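Long-range contacts in polyketide synthase (Lyngbya majuscula 19L, PDB 3QIT), which probably hydrolyses the thioester of the finished curacin A chain and then, through decarboxylation and sulfate elimination, generates the terminal alkene: residues Q43-P48 / A278-I283; L125-L130 / D240-N245; Q172-L177 / L271-A276; L236-S241 / R262-G267. All coordinates share one frame; numbering follows the deposited sequence. Where two conformers were deposited one is given.

Contact 1: residues Q43-P48 / A278-I283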
loop_
_atom_site.group_PDB
_atom_site.type_symbol
_atom_site.label_atom_id
_atom_site.label_comp_id
_atom_site.label_asym_id
_atom_site.label_seq_id
_atom_site.Cartn_x
_atom_site.Cartn_y
_atom_site.Cartn_z
ATOM N N GLN B 43 0.895 -28.941 -2.865
ATOM C CA GLN B 43 1.662 -30.167 -3.177
ATOM C C GLN B 43 0.817 -31.313 -3.738
ATOM O O GLN B 43 1.248 -32.018 -4.662
ATOM C CB GLN B 43 2.426 -30.646 -1.945
ATOM C CG GLN B 43 3.218 -31.932 -2.214
ATOM C CD GLN B 43 4.443 -32.035 -1.355
ATOM O OE1 GLN B 43 5.483 -31.490 -1.691
ATOM N NE2 GLN B 43 4.340 -32.757 -0.256
ATOM N N GLU B 44 -0.358 -31.533 -3.158
ATOM C CA GLU B 44 -1.210 -32.638 -3.600
ATOM C C GLU B 44 -1.738 -32.465 -5.023
ATOM O O GLU B 44 -1.976 -33.457 -5.712
ATOM C CB GLU B 44 -2.320 -32.915 -2.586
ATOM C CG GLU B 44 -1.791 -33.625 -1.308
ATOM C CD GLU B 44 -1.111 -34.971 -1.620
ATOM O OE1 GLU B 44 -1.758 -35.859 -2.226
ATOM O OE2 GLU B 44 0.080 -35.143 -1.276
ATOM N N VAL B 45 -1.933 -31.216 -5.450
ATOM C CA VAL B 45 -2.190 -30.911 -6.867
ATOM C C VAL B 45 -0.920 -31.017 -7.739
ATOM O O VAL B 45 -0.971 -31.495 -8.885
ATOM C CB VAL B 45 -2.821 -29.500 -7.015
ATOM C CG1 VAL B 45 -3.065 -29.150 -8.496
ATOM C CG2 VAL B 45 -4.132 -29.396 -6.191
ATOM N N ALA B 46 0.207 -30.542 -7.203
ATOM C CA ALA B 46 1.434 -30.420 -7.964
ATOM C C ALA B 46 2.031 -31.794 -8.332
ATOM O O ALA B 46 2.546 -31.957 -9.450
ATOM C CB ALA B 46 2.445 -29.599 -7.189
ATOM N N LEU B 47 1.971 -32.754 -7.410
ATOM C CA LEU B 47 2.628 -34.055 -7.667
ATOM C C LEU B 47 2.125 -34.722 -8.966
ATOM O O LEU B 47 2.942 -35.046 -9.827
ATOM C CB LEU B 47 2.583 -35.008 -6.443
ATOM C CG LEU B 47 3.369 -34.455 -5.233
ATOM C CD1 LEU B 47 3.192 -35.304 -3.973
ATOM C CD2 LEU B 47 4.838 -34.313 -5.573
ATOM N N PRO B 48 0.793 -34.867 -9.133
ATOM C CA PRO B 48 0.331 -35.498 -10.377
ATOM C C PRO B 48 0.622 -34.663 -11.623
ATOM O O PRO B 48 0.841 -35.238 -12.690
ATOM C CB PRO B 48 -1.185 -35.651 -10.171
ATOM C CG PRO B 48 -1.513 -34.850 -8.976
ATOM C CD PRO B 48 -0.292 -34.758 -8.147
ATOM N N ALA B 278 -8.528 -34.463 -8.739
ATOM C CA ALA B 278 -9.514 -33.963 -9.702
ATOM C C ALA B 278 -9.131 -32.601 -10.249
ATOM O O ALA B 278 -9.302 -32.322 -11.447
ATOM C CB ALA B 278 -10.925 -33.925 -9.076
ATOM N N LEU B 279 -8.626 -31.722 -9.369
ATOM C CA LEU B 279 -8.173 -30.431 -9.813
ATOM C C LEU B 279 -6.958 -30.545 -10.755
ATOM O O LEU B 279 -6.908 -29.886 -11.785
ATOM C CB LEU B 279 -7.888 -29.532 -8.592
ATOM C CG LEU B 279 -7.457 -28.109 -8.897
ATOM C CD1 LEU B 279 -8.421 -27.387 -9.844
ATOM C CD2 LEU B 279 -7.343 -27.381 -7.524
ATOM N N ALA B 280 -6.004 -31.416 -10.434
ATOM C CA ALA B 280 -4.863 -31.626 -11.323
ATOM C C ALA B 280 -5.358 -32.089 -12.695
ATOM O O ALA B 280 -4.875 -31.616 -13.736
ATOM C CB ALA B 280 -3.910 -32.649 -10.734
ATOM N N SER B 281 -6.316 -33.008 -12.671
ATOM C CA SER B 281 -6.865 -33.585 -13.898
ATOM C C SER B 281 -7.494 -32.498 -14.754
ATOM O O SER B 281 -7.284 -32.444 -15.965
ATOM C CB SER B 281 -7.901 -34.647 -13.561
ATOM O OG SER B 281 -8.369 -35.260 -14.744
ATOM N N LEU B 282 -8.246 -31.606 -14.109
ATOM C CA LEU B 282 -8.859 -30.494 -14.818
ATOM C C LEU B 282 -7.818 -29.552 -15.466
ATOM O O LEU B 282 -7.980 -29.107 -16.606
ATOM C CB LEU B 282 -9.760 -29.736 -13.851
ATOM C CG LEU B 282 -10.407 -28.480 -14.380
ATOM C CD1 LEU B 282 -11.321 -28.808 -15.563
ATOM C CD2 LEU B 282 -11.205 -27.930 -13.229
ATOM N N ILE B 283 -6.750 -29.263 -14.732
ATOM C CA ILE B 283 -5.651 -28.433 -15.227
ATOM C C ILE B 283 -4.979 -29.087 -16.443
ATOM O O ILE B 283 -4.664 -28.402 -17.413
ATOM C CB ILE B 283 -4.634 -28.165 -14.104
ATOM C CG1 ILE B 283 -5.293 -27.295 -13.015
ATOM C CG2 ILE B 283 -3.372 -27.454 -14.623
ATOM C CD1 ILE B 283 -4.476 -27.220 -11.744
#
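V45 of helix 43-51 points toward helix 276-284 and divides its two methyls between different partners. CG1 stands anti to the backbone N (chi1 179°) and reaches I283, whose CD1 lies 4.0 Å from V45 CG1, the two side chains crossing at about a right angle. CG2 turns the other way and meets a single branch of L279, with V45 CG2 and L279 CD2 also 4.0 Å apart. Between L279 and I283 in sequence, A280 offers only a methyl, and the backbones come near: A280 CB rests 3.7 Å from V45 O, and the CA atoms of V45 and A280 are only 5.2 Å apart. The segment axes approach to 8.5 Å and cross at -48°. This valine-centred side is buried, and L279 and I283 continue from it onto V126 and I124 of the central sheet.

The other side is slighter. The partly exposed ring of P48 comes as near, with P48 CG at 3.7 Å from A280 CB, but it buries little and meets only that methyl. A46 and L47 of the same helix pack on W21 of strand 14-21. No hydrogen bond joins the two segments. What docks them here is therefore apolar contact and burial, without a directional bond between them to set their mutual rotation.

Contact 2: residues L125-L130 / D240-N245; sequences LVELPL and DSSKLN
E127 bends its chain at chi2 (-82°), which carries its carboxylate across to S242, where both oxygens lie close to the serine's CB. Only OE1 is hydrogen-bonded to the hydroxyl: S242 OG donates to E127 OE1 over 2.5 Å, a very short bond. The hydroxyl also faces back along its own loop and accepts from L244 N at 3.1 Å, an ST turn that fixes the donor in front of the carboxylate. L244 comes in beside this pair, its CB 3.3 Å from E127 OE1, while its CD2 branch extends towards the backbone of E127 and the ring of P129.

N245 is oriented quite differently, alongside the main chain of L128-L130. Its ND2 donates to L128 O at 3.0 Å with an N-H...O angle of 161°; the acceptor lies almost in the plane of the amide, whereas the donor is tilted 33° from the carbonyl plane. Each end of the amide also holds a water. One bridges N245 ND2 to E127 OE2, 2.6 Å from that oxygen, and the other links N245 OD1 to L130 N.

The carboxylate has further partners, since OE1 also receives H269 ND1 and OE2 receives G239 N. E127, H269 and S103, which lies on a probable nucleophile elbow, fit a Ser-His-Glu triad. The acid follows strand 120-126, the sixth of the alpha/beta hydrolase sheet, rather than the seventh as in the canonical fold; this is as in known polyketide synthase thioesterases, where the acid likewise follows the sixth strand.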
loop_
_atom_site.group_PDB
_atom_site.type_symbol
_atom_site.label_atom_id
_atom_site.label_comp_id
_atom_site.label_asym_id
_atom_site.label_seq_id
_atom_site.Cartn_x
_atom_site.Cartn_y
_atom_site.Cartn_z
ATOM N N LEU B 125 -9.636 -20.633 -11.978
ATOM C CA LEU B 125 -10.024 -19.869 -10.790
ATOM C C LEU B 125 -10.749 -20.781 -9.825
ATOM O O LEU B 125 -11.888 -21.159 -10.069
ATOM C CB LEU B 125 -10.902 -18.666 -11.201
ATOM C CG LEU B 125 -10.190 -17.764 -12.208
ATOM C CD1 LEU B 125 -11.156 -16.686 -12.704
ATOM C CD2 LEU B 125 -8.933 -17.134 -11.582
ATOM N N VAL B 126 -10.060 -21.180 -8.754
ATOM C CA VAL B 126 -10.642 -22.141 -7.819
ATOM C C VAL B 126 -11.221 -21.381 -6.650
ATOM O O VAL B 126 -10.488 -20.674 -5.944
ATOM C CB VAL B 126 -9.596 -23.157 -7.315
ATOM C CG1 VAL B 126 -10.251 -24.229 -6.430
ATOM C CG2 VAL B 126 -8.930 -23.836 -8.510
ATOM N N GLU B 127 -12.543 -21.476 -6.499
ATOM C CA GLU B 127 -13.267 -20.802 -5.407
ATOM C C GLU B 127 -13.029 -19.297 -5.392
ATOM O O GLU B 127 -12.560 -18.707 -4.399
ATOM C CB GLU B 127 -12.939 -21.465 -4.071
ATOM C CG GLU B 127 -13.616 -22.847 -3.947
ATOM C CD GLU B 127 -15.056 -22.730 -3.503
ATOM O OE1 GLU B 127 -15.270 -22.147 -2.406
ATOM O OE2 GLU B 127 -15.972 -23.195 -4.237
ATOM N N LEU B 128 -13.377 -18.671 -6.509
ATOM C CA LEU B 128 -13.241 -17.235 -6.679
ATOM C C LEU B 128 -14.264 -16.523 -5.814
ATOM O O LEU B 128 -15.445 -16.799 -5.919
ATOM C CB LEU B 128 -13.462 -16.868 -8.156
ATOM C CG LEU B 128 -13.344 -15.373 -8.457
ATOM C CD1 LEU B 128 -11.864 -14.930 -8.475
ATOM C CD2 LEU B 128 -14.061 -15.054 -9.779
ATOM N N PRO B 129 -13.800 -15.618 -4.928
ATOM C CA PRO B 129 -14.789 -14.855 -4.139
ATOM C C PRO B 129 -15.312 -13.638 -4.901
ATOM O O PRO B 129 -14.769 -13.263 -5.941
ATOM C CB PRO B 129 -13.998 -14.432 -2.892
ATOM C CG PRO B 129 -12.532 -14.582 -3.247
ATOM C CD PRO B 129 -12.404 -15.330 -4.556
ATOM N N LEU B 130 -16.388 -13.042 -4.403
ATOM C CA LEU B 130 -16.819 -11.751 -4.904
ATOM C C LEU B 130 -16.873 -10.842 -3.683
ATOM O O LEU B 130 -17.281 -11.297 -2.604
ATOM C CB LEU B 130 -18.204 -11.838 -5.540
ATOM C CG LEU B 130 -18.374 -12.333 -6.976
ATOM C CD1 LEU B 130 -19.837 -12.132 -7.419
ATOM C CD2 LEU B 130 -17.419 -11.620 -7.928
ATOM N N ASP B 240 -18.707 -28.406 -4.677
ATOM C CA ASP B 240 -20.148 -28.625 -4.664
ATOM C C ASP B 240 -20.742 -28.510 -3.260
ATOM O O ASP B 240 -21.952 -28.361 -3.120
ATOM C CB ASP B 240 -20.542 -29.939 -5.366
ATOM C CG ASP B 240 -19.994 -31.177 -4.679
ATOM O OD1 ASP B 240 -19.223 -31.058 -3.704
ATOM O OD2 ASP B 240 -20.339 -32.291 -5.137
ATOM N N SER B 241 -19.892 -28.565 -2.232
ATOM C CA SER B 241 -20.349 -28.302 -0.857
ATOM C C SER B 241 -19.738 -27.031 -0.240
ATOM O O SER B 241 -19.880 -26.779 0.963
ATOM C CB SER B 241 -20.172 -29.532 0.054
ATOM O OG SER B 241 -18.808 -29.928 0.170
ATOM N N SER B 242 -19.082 -26.217 -1.061
ATOM C CA SER B 242 -18.563 -24.929 -0.579
ATOM C C SER B 242 -19.697 -23.950 -0.310
ATOM O O SER B 242 -20.697 -23.922 -1.031
ATOM C CB SER B 242 -17.598 -24.287 -1.565
ATOM O OG SER B 242 -17.200 -23.003 -1.068
ATOM N N LYS B 243 -19.525 -23.144 0.730
ATOM C CA LYS B 243 -20.513 -22.134 1.075
ATOM C C LYS B 243 -19.968 -20.733 0.790
ATOM O O LYS B 243 -20.599 -19.733 1.124
ATOM C CB LYS B 243 -20.945 -22.291 2.540
ATOM C CG LYS B 243 -21.405 -23.704 2.910
ATOM C CD LYS B 243 -22.761 -24.050 2.284
ATOM C CE LYS B 243 -23.013 -25.554 2.277
ATOM N NZ LYS B 243 -24.231 -25.926 1.489
ATOM N N LEU B 244 -18.798 -20.670 0.153
ATOM C CA LEU B 244 -18.188 -19.392 -0.207
ATOM C C LEU B 244 -19.128 -18.550 -1.074
ATOM O O LEU B 244 -19.386 -17.375 -0.776
ATOM C CB LEU B 244 -16.848 -19.598 -0.929
ATOM C CG LEU B 244 -16.178 -18.297 -1.368
ATOM C CD1 LEU B 244 -15.673 -17.530 -0.143
ATOM C CD2 LEU B 244 -15.033 -18.540 -2.352
ATOM N N ASN B 245 -19.649 -19.155 -2.137
ATOM C CA ASN B 245 -20.518 -18.426 -3.046
ATOM C C ASN B 245 -21.964 -18.842 -2.870
ATOM O O ASN B 245 -22.309 -20.028 -3.014
ATOM C CB ASN B 245 -20.074 -18.627 -4.495
ATOM C CG ASN B 245 -18.789 -17.889 -4.815
ATOM O OD1 ASN B 245 -18.755 -16.659 -4.819
ATOM N ND2 ASN B 245 -17.722 -18.636 -5.084
HETATM O O HOH W 1 -17.961 -21.450 -4.242
HETATM O O HOH W 2 -18.092 -14.684 -2.939
#

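Contact 3: residues Q172-L177 / L271-A276; sequences QAIPSL and LHIDAA
S176 and D274 meet because of their first torsions. In S176, chi1 of 73° sets OG between the backbone N and the carbonyl carbon, on the side of the short helix 271-274; in D274, chi1 of -75° swings the carboxylate out towards the serine. The hydroxyl donates to D274 OD1 over a short 2.5 Å, arriving on the anti side of that oxygen and 22° out of the carboxylate plane. A water reinforces the link: it accepts from S176 N at 3.0 Å and donates to D274 OD1, which is thus gripped by a hydroxyl and a water together. The second oxygen, OD2, accepts from the backbone N of G268, so the aspartate is restrained at both ends of its carboxylate.

I273 supplies the apolar half. Its CG2 branch lies beside S176 OG and next to L177, with L177 CD2 and I273 CG2 3.7 Å apart. I174 approaches from another direction, at about a right angle, laying its CG2 methyl 3.9 Å from I273 CB. The other branch turns to its neighbour in sequence: I273 CG1 sits 3.8 Å above the centre of the H272 ring. The 174-177 segment presents these groups as a type I turn, closed by L177 N bonding to I174 O, just where helix 163-173 ends.

The contact ties this turn to the segment after the putative catalytic H269. The turn belongs to a helical insertion between strands 120-126 and 234-239, which probably forms a lid over the site, as is common in the alpha/beta hydrolase fold.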
loop_
_atom_site.group_PDB
_atom_site.type_symbol
_atom_site.label_atom_id
_atom_site.label_comp_id
_atom_site.label_asym_id
_atom_site.label_seq_id
_atom_site.Cartn_x
_atom_site.Cartn_y
_atom_site.Cartn_z
ATOM N N GLN B 172 -7.925 -29.434 11.751
ATOM C CA GLN B 172 -9.262 -29.032 12.170
ATOM C C GLN B 172 -9.855 -28.028 11.180
ATOM O O GLN B 172 -11.058 -28.098 10.895
ATOM C CB GLN B 172 -9.271 -28.532 13.621
ATOM C CG GLN B 172 -8.952 -29.659 14.609
ATOM C CD GLN B 172 -9.127 -29.271 16.066
ATOM O OE1 GLN B 172 -10.106 -28.625 16.439
ATOM N NE2 GLN B 172 -8.183 -29.684 16.901
ATOM N N ALA B 173 -9.006 -27.154 10.625
ATOM C CA ALA B 173 -9.412 -26.136 9.644
ATOM C C ALA B 173 -9.751 -26.760 8.289
ATOM O O ALA B 173 -10.659 -26.293 7.589
ATOM C CB ALA B 173 -8.320 -25.077 9.483
ATOM N N ILE B 174 -9.006 -27.803 7.928
ATOM C CA ILE B 174 -9.203 -28.532 6.665
ATOM C C ILE B 174 -9.212 -30.052 6.936
ATOM O O ILE B 174 -8.165 -30.717 6.850
ATOM C CB ILE B 174 -8.104 -28.177 5.611
ATOM C CG1 ILE B 174 -7.968 -26.657 5.456
ATOM C CG2 ILE B 174 -8.451 -28.829 4.269
ATOM C CD1 ILE B 174 -6.828 -26.209 4.534
ATOM N N PRO B 175 -10.398 -30.613 7.271
ATOM C CA PRO B 175 -10.506 -31.990 7.747
ATOM C C PRO B 175 -10.003 -33.036 6.771
ATOM O O PRO B 175 -9.555 -34.102 7.191
ATOM C CB PRO B 175 -12.013 -32.155 7.991
ATOM C CG PRO B 175 -12.435 -30.793 8.405
ATOM C CD PRO B 175 -11.655 -29.869 7.489
ATOM N N SER B 176 -10.068 -32.734 5.476
ATOM C CA SER B 176 -9.572 -33.677 4.488
ATOM C C SER B 176 -8.040 -33.778 4.464
ATOM O O SER B 176 -7.502 -34.665 3.798
ATOM C CB SER B 176 -10.069 -33.299 3.097
ATOM O OG SER B 176 -9.376 -32.153 2.666
ATOM N N LEU B 177 -7.325 -32.874 5.150
ATOM C CA LEU B 177 -5.863 -33.006 5.247
ATOM C C LEU B 177 -5.508 -34.324 5.914
ATOM O O LEU B 177 -6.087 -34.671 6.941
ATOM C CB LEU B 177 -5.230 -31.862 6.071
ATOM C CG LEU B 177 -4.855 -30.522 5.453
ATOM C CD1 LEU B 177 -4.365 -29.586 6.564
ATOM C CD2 LEU B 177 -3.770 -30.681 4.406
ATOM N N LEU B 271 -10.523 -26.977 -2.097
ATOM C CA LEU B 271 -10.434 -27.985 -3.158
ATOM C C LEU B 271 -9.012 -28.449 -3.454
ATOM O O LEU B 271 -8.796 -29.572 -3.913
ATOM C CB LEU B 271 -11.093 -27.465 -4.438
ATOM C CG LEU B 271 -12.620 -27.342 -4.465
ATOM C CD1 LEU B 271 -13.070 -26.760 -5.808
ATOM C CD2 LEU B 271 -13.319 -28.678 -4.206
ATOM N N HIS B 272 -8.027 -27.595 -3.188
ATOM C CA HIS B 272 -6.635 -27.985 -3.363
ATOM C C HIS B 272 -6.243 -29.137 -2.441
ATOM O O HIS B 272 -5.255 -29.833 -2.700
ATOM C CB HIS B 272 -5.699 -26.769 -3.182
ATOM C CG HIS B 272 -5.809 -26.112 -1.845
ATOM N ND1 HIS B 272 -7.015 -25.697 -1.316
ATOM C CD2 HIS B 272 -4.865 -25.776 -0.935
ATOM C CE1 HIS B 272 -6.806 -25.145 -0.134
ATOM N NE2 HIS B 272 -5.509 -25.181 0.117
ATOM N N ILE B 273 -7.050 -29.373 -1.398
ATOM C CA ILE B 273 -6.824 -30.501 -0.502
ATOM C C ILE B 273 -7.917 -31.563 -0.725
ATOM O O ILE B 273 -7.606 -32.757 -0.884
ATOM C CB ILE B 273 -6.826 -30.059 0.985
ATOM C CG1 ILE B 273 -5.869 -28.872 1.192
ATOM C CG2 ILE B 273 -6.497 -31.239 1.912
ATOM C CD1 ILE B 273 -4.451 -29.115 0.729
ATOM N N ASP B 274 -9.172 -31.115 -0.761
ATOM C CA ASP B 274 -10.363 -31.993 -0.817
ATOM C C ASP B 274 -10.444 -32.799 -2.107
ATOM O O ASP B 274 -10.941 -33.923 -2.120
ATOM C CB ASP B 274 -11.655 -31.156 -0.768
ATOM C CG ASP B 274 -11.971 -30.606 0.612
ATOM O OD1 ASP B 274 -11.114 -30.685 1.518
ATOM O OD2 ASP B 274 -13.094 -30.078 0.774
ATOM N N ALA B 275 -9.995 -32.192 -3.198
ATOM C CA ALA B 275 -10.212 -32.734 -4.555
ATOM C C ALA B 275 -8.948 -32.541 -5.403
ATOM O O ALA B 275 -9.023 -32.172 -6.584
ATOM C CB ALA B 275 -11.390 -32.009 -5.201
ATOM N N ALA B 276 -7.795 -32.771 -4.781
ATOM C CA ALA B 276 -6.506 -32.412 -5.396
ATOM C C ALA B 276 -6.295 -33.140 -6.732
ATOM O O ALA B 276 -5.933 -32.515 -7.731
ATOM C CB ALA B 276 -5.373 -32.694 -4.443
HETATM O O HOH W 3 -11.666 -30.419 4.301
#

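Contact 4: residues L236-S241 / R262-G267; sequences LVYGDS and RVFLSG
L236 and R262 begin a parallel pairing of strands 234-239 and 261-265, carried first by backbone hydrogen bonds. V263 N bonds to L236 O, Y238 N to V263 O and L265 N to Y238 O, each at 2.8 Å, and D240 N continues the series to L265 O. Beyond the strands the pairing is prolonged in a less regular way. S241 N donates to G267 O at 2.9 Å from above the carbonyl plane, and G267 N turns to a side chain, meeting D240 OD1 at 3.0 Å, 41° out of the carboxylate plane. The other carboxylate oxygen of D240 takes waters that lead on to S266 OG and F264 O.

These are the last two strands of the alpha/beta hydrolase sheet, joined by helix 247-256 in a beta-alpha-beta unit, and strand 261-265 forms the edge of the sheet within the chain.

Apolar contacts differ between the two faces. On one, V237 and V263 lie side by side, and V237 CG1 reaches L265 CD1 at 3.8 Å, beneath helix 276-284. On the other, the aromatic rings of Y238 and F264 are inclined at 30° and slid so far apart, 5.3 Å between ring centroids, that they barely overlap. Y238 CD2 lies over a face of the phenylalanine ring, and Y238 CB approaches F264 CD2 to 3.7 Å. The tyrosine hydroxyl is bonded to Q253 of the connecting helix, while R262 CG touches L236 CD1 at 4.1 Å, the two side chains lying obliquely to each other.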
loop_
_atom_site.group_PDB
_atom_site.type_symbol
_atom_site.label_atom_id
_atom_site.label_comp_id
_atom_site.label_asym_id
_atom_site.label_seq_id
_atom_site.Cartn_x
_atom_site.Cartn_y
_atom_site.Cartn_z
ATOM N N LEU B 236 -13.880 -21.530 -14.254
ATOM C CA LEU B 236 -14.331 -21.313 -12.881
ATOM C C LEU B 236 -14.554 -22.657 -12.196
ATOM O O LEU B 236 -15.372 -23.468 -12.652
ATOM C CB LEU B 236 -15.612 -20.457 -12.842
ATOM C CG LEU B 236 -15.484 -19.035 -13.381
ATOM C CD1 LEU B 236 -16.863 -18.431 -13.742
ATOM C CD2 LEU B 236 -14.734 -18.126 -12.355
ATOM N N VAL B 237 -13.831 -22.896 -11.105
ATOM C CA VAL B 237 -13.928 -24.166 -10.397
ATOM C C VAL B 237 -14.542 -23.957 -9.022
ATOM O O VAL B 237 -14.067 -23.130 -8.246
ATOM C CB VAL B 237 -12.551 -24.838 -10.262
ATOM C CG1 VAL B 237 -12.672 -26.245 -9.656
ATOM C CG2 VAL B 237 -11.824 -24.843 -11.606
ATOM N N TYR B 238 -15.595 -24.710 -8.718
ATOM C CA TYR B 238 -16.255 -24.584 -7.408
ATOM C C TYR B 238 -16.390 -25.906 -6.703
ATOM O O TYR B 238 -16.468 -26.961 -7.339
ATOM C CB TYR B 238 -17.657 -24.015 -7.558
ATOM C CG TYR B 238 -17.752 -22.745 -8.347
ATOM C CD1 TYR B 238 -17.463 -21.502 -7.753
ATOM C CD2 TYR B 238 -18.176 -22.764 -9.670
ATOM C CE1 TYR B 238 -17.581 -20.306 -8.486
ATOM C CE2 TYR B 238 -18.280 -21.583 -10.413
ATOM C CZ TYR B 238 -17.990 -20.358 -9.812
ATOM O OH TYR B 238 -18.111 -19.205 -10.554
ATOM N N GLY B 239 -16.417 -25.846 -5.375
ATOM C CA GLY B 239 -16.714 -27.018 -4.564
ATOM C C GLY B 239 -18.228 -27.193 -4.453
ATOM O O GLY B 239 -18.961 -26.248 -4.158
ATOM N N ASP B 240 -18.707 -28.406 -4.677
ATOM C CA ASP B 240 -20.148 -28.625 -4.664
ATOM C C ASP B 240 -20.742 -28.510 -3.260
ATOM O O ASP B 240 -21.952 -28.361 -3.120
ATOM C CB ASP B 240 -20.542 -29.939 -5.366
ATOM C CG ASP B 240 -19.994 -31.177 -4.679
ATOM O OD1 ASP B 240 -19.223 -31.058 -3.704
ATOM O OD2 ASP B 240 -20.339 -32.291 -5.137
ATOM N N SER B 241 -19.892 -28.565 -2.232
ATOM C CA SER B 241 -20.349 -28.302 -0.857
ATOM C C SER B 241 -19.738 -27.031 -0.240
ATOM O O SER B 241 -19.880 -26.779 0.963
ATOM C CB SER B 241 -20.172 -29.532 0.054
ATOM O OG SER B 241 -18.808 -29.928 0.170
ATOM N N ARG B 262 -17.270 -23.690 -16.591
ATOM C CA ARG B 262 -17.623 -23.806 -15.162
ATOM C C ARG B 262 -17.637 -25.252 -14.744
ATOM O O ARG B 262 -18.187 -26.109 -15.454
ATOM C CB ARG B 262 -18.989 -23.149 -14.898
ATOM C CG ARG B 262 -18.967 -21.638 -15.169
ATOM C CD ARG B 262 -20.354 -20.997 -15.235
ATOM N NE ARG B 262 -21.359 -21.707 -14.461
ATOM C CZ ARG B 262 -22.391 -22.373 -14.979
ATOM N NH1 ARG B 262 -23.230 -22.973 -14.162
ATOM N NH2 ARG B 262 -22.603 -22.433 -16.294
ATOM N N VAL B 263 -17.038 -25.544 -13.596
ATOM C CA VAL B 263 -17.008 -26.924 -13.132
ATOM C C VAL B 263 -17.208 -27.039 -11.627
ATOM O O VAL B 263 -16.730 -26.196 -10.837
ATOM C CB VAL B 263 -15.759 -27.693 -13.663
ATOM C CG1 VAL B 263 -14.511 -27.240 -12.996
ATOM C CG2 VAL B 263 -15.935 -29.230 -13.534
ATOM N N PHE B 264 -17.941 -28.074 -11.231
ATOM C CA PHE B 264 -18.120 -28.359 -9.816
ATOM C C PHE B 264 -17.409 -29.641 -9.444
ATOM O O PHE B 264 -17.706 -30.708 -9.986
ATOM C CB PHE B 264 -19.617 -28.415 -9.467
ATOM C CG PHE B 264 -20.313 -27.095 -9.646
ATOM C CD1 PHE B 264 -20.765 -26.683 -10.908
ATOM C CD2 PHE B 264 -20.475 -26.235 -8.565
ATOM C CE1 PHE B 264 -21.395 -25.442 -11.074
ATOM C CE2 PHE B 264 -21.106 -24.996 -8.718
ATOM C CZ PHE B 264 -21.565 -24.598 -9.974
ATOM N N LEU B 265 -16.477 -29.523 -8.508
ATOM C CA LEU B 265 -15.716 -30.658 -8.021
ATOM C C LEU B 265 -16.317 -31.101 -6.702
ATOM O O LEU B 265 -17.021 -30.329 -6.039
ATOM C CB LEU B 265 -14.247 -30.272 -7.819
ATOM C CG LEU B 265 -13.399 -29.925 -9.055
ATOM C CD1 LEU B 265 -11.896 -29.826 -8.688
ATOM C CD2 LEU B 265 -13.637 -30.934 -10.183
ATOM N N SER B 266 -16.044 -32.339 -6.323
ATOM C CA SER B 266 -16.585 -32.879 -5.092
ATOM C C SER B 266 -15.740 -32.403 -3.919
ATOM O O SER B 266 -14.635 -32.889 -3.701
ATOM C CB SER B 266 -16.634 -34.405 -5.146
ATOM O OG SER B 266 -17.111 -34.923 -3.917
ATOM N N GLY B 267 -16.272 -31.449 -3.166
ATOM C CA GLY B 267 -15.581 -30.940 -1.994
ATOM C C GLY B 267 -16.079 -29.571 -1.586
ATOM O O GLY B 267 -16.989 -29.013 -2.208
HETATM O O HOH W 4 -19.817 -34.653 -4.462
HETATM O O HOH W 5 -19.513 -32.539 -8.233
#

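The four contacts lie within about 18 Å of one another, centre to centre, near the probable catalytic residues. Contacts 2 and 4 are nearest, with centres about 8 Å apart: they share D240 and S241, and strand 120-126 is bonded to strand 234-239 through L125 O and V237 N, 2.8 Å apart. Contact 1 lies over the face that carries V237 and V263, its centre about 14 Å from that of contact 4, with L282 CD2 resting 3.5 Å from V237 CG2. Contact 3 lies about 13 Å from contact 1, centre to centre. Its L271 packs against V126 of strand 120-126, which E127 follows, and against G239, whose N bonds to E127 OE2.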